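Local coordinates for protein agglutinin (Rhizoctonia solani, PDB 4G9M) that is a fungal lectin of the ricin-type beta-trefoil family that probably binds carbohydrates and assembles as a domain-swapped dimer, at residues Thr19-Trp24 / Gln45-Lys50. Numbering follows the deposited sequence.
Sequences TVLDLW and QKWRLK
Strand 20-23 and strand 47-50 run nearly perpendicular, at 104°, and the closest pair of CA atoms, those of Asp-22 and Gln-45, lies 4.7 Å apart. The sequence Gln-45, Lys-46, Trp-47 is the Q-x-W motif of ricin-type beta-trefoil lectins, and its two defining side chains both reach back to strand 20-23. Trp-47 shows how an indole can tie strands together without pairing them: NE1 donates a nearly straight bond to Leu-21 O at 3.0 Å, with the oxygen in the ring plane. Seen from the carbonyl, the nitrogen stands well above its plane, 67° out. A water molecule donates to the same oxygen and also to Gln-45 O, so one buried carbonyl is gripped twice and linked to the motif backbone. Over one face of the indole lies the Leu-21 side chain, whose CD2 makes a CH-pi contact 3.9 Å from the centroid of the five-membered ring. With CG anti to the backbone N (chi1 -162°), Leu-21 crosses the indole at about a right angle, while Leu-23 CB packs against Trp-47 CH2 at the far end of the ring. Gln-45 takes the alternate residues of the strand, Val-20 and Asp-22, between and beside those met by the indole. Its chain, extended beyond CG, passes Val-20, where CG2 touches amide carbon CD. The amide has further bonds, OE1 to His-40 N and NE2 to Lys-38 O, which fix its rotation and join the residues that follow strand 32-37 to the motif. Asp-22 is steadied in turn by Gln-35 NE2 on OD1. Its other oxygen, OD2, accepts through the anti lone pair from Gln-45 NE2 at 2.9 Å, the carboxylate turned steeply against the amide plane.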
# COMPACT_ATOMS: atom_id res chain seq x y z
N THR B 19 -2.17 -5.42 20.15
CA THR B 19 -1.13 -6.43 20.29
C THR B 19 -0.31 -6.50 19.01
O THR B 19 -0.72 -5.96 17.97
CB THR B 19 -1.71 -7.82 20.70
OG1 THR B 19 -2.59 -8.31 19.68
CG2 THR B 19 -2.49 -7.69 21.99
N VAL B 20 0.86 -7.12 19.09
CA VAL B 20 1.80 -7.06 17.97
C VAL B 20 2.10 -8.42 17.35
O VAL B 20 1.93 -9.47 17.99
CB VAL B 20 3.13 -6.36 18.37
CG1 VAL B 20 2.83 -4.98 18.97
CG2 VAL B 20 3.94 -7.22 19.34
N LEU B 21 2.56 -8.40 16.11
CA LEU B 21 2.94 -9.62 15.38
C LEU B 21 4.18 -10.25 16.04
O LEU B 21 5.21 -9.58 16.25
CB LEU B 21 3.22 -9.28 13.92
CG LEU B 21 3.20 -10.45 12.94
CD1 LEU B 21 1.78 -11.00 12.77
CD2 LEU B 21 3.79 -9.96 11.61
N ASP B 22 4.05 -11.53 16.38
CA ASP B 22 4.97 -12.22 17.28
C ASP B 22 5.27 -13.61 16.74
O ASP B 22 4.36 -14.37 16.44
CB ASP B 22 4.31 -12.31 18.66
CG ASP B 22 5.17 -13.00 19.72
OD1 ASP B 22 5.38 -14.23 19.62
OD2 ASP B 22 5.59 -12.33 20.69
N LEU B 23 6.54 -13.95 16.58
CA LEU B 23 6.92 -15.30 16.21
C LEU B 23 7.15 -16.13 17.46
O LEU B 23 7.96 -15.77 18.31
CB LEU B 23 8.19 -15.28 15.34
CG LEU B 23 8.71 -16.64 14.88
CD1 LEU B 23 7.71 -17.34 13.96
CD2 LEU B 23 10.03 -16.47 14.16
N TRP B 24 6.41 -17.23 17.57
CA TRP B 24 6.41 -18.11 18.75
C TRP B 24 7.81 -18.52 19.18
O TRP B 24 8.54 -19.18 18.43
CB TRP B 24 5.54 -19.34 18.41
CG TRP B 24 5.57 -20.49 19.37
CD1 TRP B 24 6.46 -21.53 19.37
CD2 TRP B 24 4.62 -20.78 20.40
NE1 TRP B 24 6.14 -22.42 20.37
CE2 TRP B 24 5.02 -21.98 21.01
CE3 TRP B 24 3.48 -20.12 20.88
CZ2 TRP B 24 4.32 -22.54 22.08
CZ3 TRP B 24 2.79 -20.68 21.94
CH2 TRP B 24 3.21 -21.88 22.53
N GLN B 45 9.57 -10.00 18.01
CA GLN B 45 8.46 -9.13 17.69
C GLN B 45 8.91 -8.01 16.74
O GLN B 45 8.19 -7.03 16.55
CB GLN B 45 7.86 -8.54 18.96
CG GLN B 45 7.08 -9.54 19.80
CD GLN B 45 6.48 -8.91 21.04
OE1 GLN B 45 6.82 -7.78 21.41
NE2 GLN B 45 5.59 -9.64 21.71
N LYS B 46 10.08 -8.19 16.14
CA LYS B 46 10.60 -7.22 15.17
C LYS B 46 10.70 -7.87 13.81
O LYS B 46 11.13 -9.03 13.71
CB LYS B 46 11.99 -6.75 15.58
CG LYS B 46 12.02 -5.54 16.47
CD LYS B 46 11.66 -5.87 17.88
CE LYS B 46 12.57 -5.10 18.83
NZ LYS B 46 11.80 -4.51 19.96
N TRP B 47 10.37 -7.11 12.77
CA TRP B 47 10.27 -7.67 11.42
C TRP B 47 10.95 -6.78 10.37
O TRP B 47 10.73 -5.56 10.32
CB TRP B 47 8.80 -7.85 11.05
CG TRP B 47 8.05 -8.68 12.02
CD1 TRP B 47 7.41 -8.26 13.15
CD2 TRP B 47 7.88 -10.10 11.97
NE1 TRP B 47 6.84 -9.32 13.80
CE2 TRP B 47 7.11 -10.47 13.09
CE3 TRP B 47 8.30 -11.09 11.08
CZ2 TRP B 47 6.76 -11.78 13.35
CZ3 TRP B 47 7.95 -12.40 11.33
CH2 TRP B 47 7.17 -12.73 12.45
N ARG B 48 11.78 -7.40 9.53
CA ARG B 48 12.47 -6.67 8.48
C ARG B 48 11.64 -6.61 7.21
O ARG B 48 11.26 -7.63 6.64
CB ARG B 48 13.84 -7.29 8.20
CG ARG B 48 14.72 -7.40 9.43
CD ARG B 48 16.17 -7.41 9.05
NE ARG B 48 17.02 -7.30 10.24
CZ ARG B 48 17.47 -8.35 10.90
NH1 ARG B 48 17.16 -9.57 10.49
NH2 ARG B 48 18.23 -8.18 11.97
N LEU B 49 11.35 -5.39 6.77
CA LEU B 49 10.60 -5.15 5.55
C LEU B 49 11.60 -4.90 4.43
O LEU B 49 12.44 -4.02 4.53
CB LEU B 49 9.68 -3.93 5.72
CG LEU B 49 8.91 -3.45 4.49
CD1 LEU B 49 7.82 -4.47 4.14
CD2 LEU B 49 8.30 -2.08 4.72
N LYS B 50 11.51 -5.69 3.36
CA LYS B 50 12.45 -5.57 2.25
C LYS B 50 11.74 -5.84 0.93
O LYS B 50 11.00 -6.82 0.82
CB LYS B 50 13.61 -6.55 2.42
CG LYS B 50 14.78 -6.30 1.50
CD LYS B 50 15.86 -7.34 1.69
CE LYS B 50 17.00 -7.10 0.71
NZ LYS B 50 18.00 -8.19 0.76
O HOH W 1 5.62 -6.86 15.73